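Local coordinates for cupin 2, conserved barrel domain protein (Novosphingobium aromaticivorans DSM 12444, PDB 3ES1), which is of unknown function but adopts a cupin-like beta-barrel fold and assembles as a pair of subunits, at residues Glu109-Lys119 and Gln130-Thr141. Sequence-based numbering, arbitrary orientation.
Sequences EIELELDDGAK and QRGTNHLWRNTT
OE1 of E113 takes two N-H groups of R138, 2.7 Å from NH1 and 3.0 Å from NH2, with the oxygen lying almost exactly in the guanidinium plane. The NH1 bond arrives nearly along the C-O axis of the carboxylate, whereas NH2 comes from above the carboxylate plane. NH1 also forms a salt bridge with OE1 of E111 (2.9 Å), from the anti side and tilted out of the carboxylate plane, the E111 carboxylate and the guanidinium standing 75° apart. A bend at chi3 (-65°) turns the otherwise extended arginine back across the strand pair, where CD1 of L136 lies over one guanidinium face, toward its rim; NE pairs with E91. Beneath this network, strands 110-113 and 136-138 run antiparallel, E111-R138 and E113-L136 each joined by two backbone hydrogen bonds. On the reverse face, CD1 of L112 sits over the six-membered ring of W137, 3.8 Å from its centroid, while CG2 of I110 meets CE3 of the same W137 ring; F149 and M86 extend this apolar layer into the barrel. Past the strands, ND2 of N134 donates almost straight (174°) to D115 OD1 from the syn side, somewhat out of the carboxylate plane, while D115 OD2 binds A27 N of the second subunit. With E91, three glutamates surround one arginine, which should help keep the carboxylates ionised.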
loop_
_atom_site.group_PDB
_atom_site.type_symbol
_atom_site.label_atom_id
_atom_site.label_comp_id
_atom_site.label_asym_id
_atom_site.label_seq_id
_atom_site.Cartn_x
_atom_site.Cartn_y
_atom_site.Cartn_z
ATOM N N GLU A 109 2.691 -10.398 13.802
ATOM C CA GLU A 109 3.803 -10.716 12.942
ATOM C C GLU A 109 3.577 -11.982 12.167
ATOM O O GLU A 109 2.750 -12.837 12.507
ATOM C CB GLU A 109 5.117 -10.771 13.691
ATOM C CG GLU A 109 5.210 -11.767 14.801
ATOM C CD GLU A 109 6.491 -11.562 15.604
ATOM O OE1 GLU A 109 6.803 -10.414 15.984
ATOM O OE2 GLU A 109 7.203 -12.533 15.825
ATOM N N ILE A 110 4.356 -12.055 11.110
ATOM C CA ILE A 110 4.194 -13.044 10.039
ATOM C C ILE A 110 5.530 -13.642 9.555
ATOM O O ILE A 110 6.565 -12.976 9.498
ATOM C CB ILE A 110 3.449 -12.436 8.814
ATOM C CG1 ILE A 110 2.754 -13.547 8.022
ATOM C CG2 ILE A 110 4.419 -11.687 7.898
ATOM C CD1 ILE A 110 1.524 -14.204 8.762
ATOM N N GLU A 111 5.467 -14.929 9.229
ATOM C CA GLU A 111 6.580 -15.656 8.611
ATOM C C GLU A 111 6.384 -15.697 7.101
ATOM O O GLU A 111 5.407 -16.238 6.591
ATOM C CB GLU A 111 6.620 -17.089 9.135
ATOM C CG GLU A 111 7.781 -17.924 8.557
ATOM C CD GLU A 111 8.089 -19.082 9.433
ATOM O OE1 GLU A 111 7.422 -20.131 9.267
ATOM O OE2 GLU A 111 8.965 -18.914 10.308
ATOM N N LEU A 112 7.330 -15.115 6.397
ATOM C CA LEU A 112 7.349 -15.193 4.939
ATOM C C LEU A 112 8.294 -16.284 4.524
ATOM O O LEU A 112 9.497 -16.217 4.794
ATOM C CB LEU A 112 7.789 -13.870 4.343
ATOM C CG LEU A 112 8.084 -13.747 2.851
ATOM C CD1 LEU A 112 6.859 -14.160 2.004
ATOM C CD2 LEU A 112 8.482 -12.366 2.516
ATOM N N GLU A 113 7.745 -17.246 3.796
ATOM C CA GLU A 113 8.534 -18.349 3.231
ATOM C C GLU A 113 8.565 -18.270 1.710
ATOM O O GLU A 113 7.514 -18.141 1.054
ATOM C CB GLU A 113 7.981 -19.705 3.669
ATOM C CG GLU A 113 8.816 -20.870 3.160
ATOM C CD GLU A 113 8.378 -22.231 3.676
ATOM O OE1 GLU A 113 7.814 -22.309 4.806
ATOM O OE2 GLU A 113 8.654 -23.236 2.950
ATOM N N LEU A 114 9.784 -18.380 1.180
ATOM C CA LEU A 114 10.039 -18.342 -0.261
ATOM C C LEU A 114 10.416 -19.732 -0.747
ATOM O O LEU A 114 9.866 -20.701 -0.266
ATOM C CB LEU A 114 11.113 -17.326 -0.593
ATOM C CG LEU A 114 10.851 -15.898 -0.071
ATOM C CD1 LEU A 114 11.949 -14.973 -0.510
ATOM C CD2 LEU A 114 9.556 -15.322 -0.552
ATOM N N ASP A 115 11.364 -19.835 -1.680
ATOM C CA ASP A 115 11.710 -21.154 -2.260
ATOM C C ASP A 115 12.618 -21.919 -1.301
ATOM O O ASP A 115 13.404 -21.363 -0.530
ATOM C CB ASP A 115 12.359 -21.068 -3.690
ATOM C CG ASP A 115 11.328 -20.948 -4.836
ATOM O OD1 ASP A 115 10.217 -21.515 -4.735
ATOM O OD2 ASP A 115 11.617 -20.318 -5.905
ATOM N N ASP A 116 12.530 -23.239 -1.408
ATOM C CA ASP A 116 13.514 -24.127 -0.799
ATOM C C ASP A 116 13.693 -23.928 0.694
ATOM O O ASP A 116 14.795 -24.065 1.209
ATOM C CB ASP A 116 14.868 -23.992 -1.529
ATOM C CG ASP A 116 14.720 -24.229 -3.023
ATOM O OD1 ASP A 116 13.950 -25.145 -3.354
ATOM O OD2 ASP A 116 15.249 -23.459 -3.845
ATOM N N GLY A 117 12.590 -23.592 1.360
ATOM C CA GLY A 117 12.533 -23.496 2.809
ATOM C C GLY A 117 13.031 -22.159 3.362
ATOM O O GLY A 117 13.047 -21.958 4.565
ATOM N N ALA A 118 13.459 -21.249 2.487
ATOM C CA ALA A 118 13.936 -19.935 2.955
ATOM C C ALA A 118 12.783 -19.179 3.621
ATOM O O ALA A 118 11.692 -19.077 3.079
ATOM C CB ALA A 118 14.537 -19.109 1.812
ATOM N N LYS A 119 13.000 -18.695 4.820
ATOM C CA LYS A 119 12.000 -17.901 5.463
ATOM C C LYS A 119 12.517 -16.951 6.515
ATOM O O LYS A 119 13.541 -17.143 7.049
ATOM C CB LYS A 119 10.909 -18.758 6.037
ATOM C CG LYS A 119 11.321 -19.633 7.096
ATOM C CD LYS A 119 10.580 -20.893 6.965
ATOM C CE LYS A 119 10.572 -21.689 8.174
ATOM N NZ LYS A 119 11.741 -21.657 9.024
ATOM N N GLN A 130 7.484 -7.576 -2.553
ATOM C CA GLN A 130 7.413 -8.904 -3.133
ATOM C C GLN A 130 7.563 -8.787 -4.635
ATOM O O GLN A 130 6.699 -8.349 -5.287
ATOM C CB GLN A 130 6.111 -9.639 -2.737
ATOM C CG GLN A 130 5.968 -11.070 -3.175
ATOM C CD GLN A 130 6.322 -12.056 -2.068
ATOM O OE1 GLN A 130 7.283 -12.731 -2.140
ATOM N NE2 GLN A 130 5.565 -12.067 -1.052
ATOM N N ARG A 131 8.710 -9.184 -5.150
ATOM C CA ARG A 131 9.096 -8.928 -6.555
ATOM C C ARG A 131 8.836 -10.145 -7.474
ATOM O O ARG A 131 9.716 -10.610 -8.192
ATOM C CB ARG A 131 10.539 -8.406 -6.617
ATOM C CG ARG A 131 10.687 -7.016 -5.945
ATOM C CD ARG A 131 12.097 -6.514 -5.918
ATOM N NE ARG A 131 12.646 -6.485 -7.277
ATOM C CZ ARG A 131 13.510 -7.359 -7.753
ATOM N NH1 ARG A 131 13.929 -8.361 -7.006
ATOM N NH2 ARG A 131 13.925 -7.249 -9.005
ATOM N N GLY A 132 7.580 -10.574 -7.446
ATOM C CA GLY A 132 7.019 -11.621 -8.356
ATOM C C GLY A 132 7.516 -13.005 -8.000
ATOM O O GLY A 132 7.610 -13.926 -8.807
ATOM N N THR A 133 7.821 -13.131 -6.730
ATOM C CA THR A 133 8.354 -14.374 -6.157
ATOM C C THR A 133 7.342 -15.370 -5.616
ATOM O O THR A 133 6.357 -15.020 -4.931
ATOM C CB THR A 133 9.349 -14.014 -5.051
ATOM O OG1 THR A 133 8.836 -12.927 -4.288
ATOM C CG2 THR A 133 10.725 -13.563 -5.663
ATOM N N ASN A 134 7.636 -16.631 -5.894
ATOM C CA ASN A 134 6.982 -17.750 -5.199
ATOM C C ASN A 134 7.112 -17.597 -3.678
ATOM O O ASN A 134 8.208 -17.350 -3.149
ATOM C CB ASN A 134 7.568 -19.092 -5.665
ATOM C CG ASN A 134 6.656 -20.233 -5.385
ATOM O OD1 ASN A 134 5.409 -20.104 -5.455
ATOM N ND2 ASN A 134 7.254 -21.392 -5.065
ATOM N N HIS A 135 5.982 -17.648 -2.997
ATOM C CA HIS A 135 5.931 -17.473 -1.516
ATOM C C HIS A 135 4.669 -18.019 -0.853
ATOM O O HIS A 135 3.619 -18.213 -1.485
ATOM C CB HIS A 135 5.994 -15.973 -1.161
ATOM C CG HIS A 135 4.768 -15.237 -1.600
ATOM N ND1 HIS A 135 4.556 -14.900 -2.921
ATOM C CD2 HIS A 135 3.614 -14.948 -0.944
ATOM C CE1 HIS A 135 3.370 -14.321 -3.035
ATOM N NE2 HIS A 135 2.768 -14.367 -1.859
ATOM N N LEU A 136 4.759 -18.175 0.464
ATOM C CA LEU A 136 3.570 -18.344 1.323
ATOM C C LEU A 136 3.736 -17.492 2.584
ATOM O O LEU A 136 4.850 -17.094 2.960
ATOM C CB LEU A 136 3.344 -19.849 1.688
ATOM C CG LEU A 136 4.339 -20.625 2.570
ATOM C CD1 LEU A 136 4.202 -20.254 4.085
ATOM C CD2 LEU A 136 4.160 -22.108 2.391
ATOM N N TRP A 137 2.618 -17.214 3.218
ATOM C CA TRP A 137 2.574 -16.530 4.517
ATOM C C TRP A 137 2.119 -17.512 5.610
ATOM O O TRP A 137 1.134 -18.214 5.437
ATOM C CB TRP A 137 1.606 -15.343 4.490
ATOM C CG TRP A 137 1.875 -14.353 3.412
ATOM C CD1 TRP A 137 1.279 -14.310 2.196
ATOM C CD2 TRP A 137 2.873 -13.322 3.406
ATOM N NE1 TRP A 137 1.800 -13.298 1.424
ATOM C CE2 TRP A 137 2.792 -12.678 2.130
ATOM C CE3 TRP A 137 3.828 -12.883 4.326
ATOM C CZ2 TRP A 137 3.593 -11.612 1.784
ATOM C CZ3 TRP A 137 4.617 -11.817 3.979
ATOM C CH2 TRP A 137 4.499 -11.191 2.715
ATOM N N ARG A 138 2.851 -17.522 6.707
ATOM C CA ARG A 138 2.591 -18.421 7.849
ATOM C C ARG A 138 2.580 -17.671 9.155
ATOM O O ARG A 138 3.491 -16.929 9.458
ATOM C CB ARG A 138 3.626 -19.569 7.916
ATOM C CG ARG A 138 3.352 -20.595 9.041
ATOM C CD ARG A 138 4.405 -21.686 9.078
ATOM N NE ARG A 138 4.369 -22.496 7.863
ATOM C CZ ARG A 138 5.303 -22.489 6.928
ATOM N NH1 ARG A 138 6.374 -21.731 7.059
ATOM N NH2 ARG A 138 5.165 -23.276 5.880
ATOM N N ASN A 139 1.487 -17.841 9.898
ATOM C CA ASN A 139 1.349 -17.283 11.245
ATOM C C ASN A 139 1.688 -18.354 12.243
ATOM O O ASN A 139 0.930 -19.302 12.422
ATOM C CB ASN A 139 -0.072 -16.786 11.486
ATOM C CG ASN A 139 -0.227 -16.002 12.769
ATOM O OD1 ASN A 139 0.587 -16.075 13.683
ATOM N ND2 ASN A 139 -1.292 -15.226 12.835
ATOM N N THR A 140 2.861 -18.210 12.856
ATOM C CA THR A 140 3.371 -19.212 13.778
ATOM C C THR A 140 3.147 -18.710 15.212
ATOM O O THR A 140 3.648 -19.283 16.175
ATOM C CB THR A 140 4.868 -19.446 13.538
ATOM O OG1 THR A 140 5.548 -18.244 13.866
ATOM C CG2 THR A 140 5.139 -19.801 12.087
ATOM N N THR A 141 2.403 -17.623 15.329
ATOM C CA THR A 141 2.020 -17.052 16.628
ATOM C C THR A 141 0.621 -17.496 17.091
ATOM O O THR A 141 -0.081 -18.211 16.389
ATOM C CB THR A 141 2.040 -15.481 16.661
ATOM O OG1 THR A 141 0.828 -14.946 16.097
ATOM C CG2 THR A 141 3.263 -14.892 15.897
HETATM O O HOH W 1 3.981 -15.474 12.579
HETATM O O HOH W 2 0.572 -12.262 15.233
HETATM O O HOH W 3 8.166 -17.756 12.735
#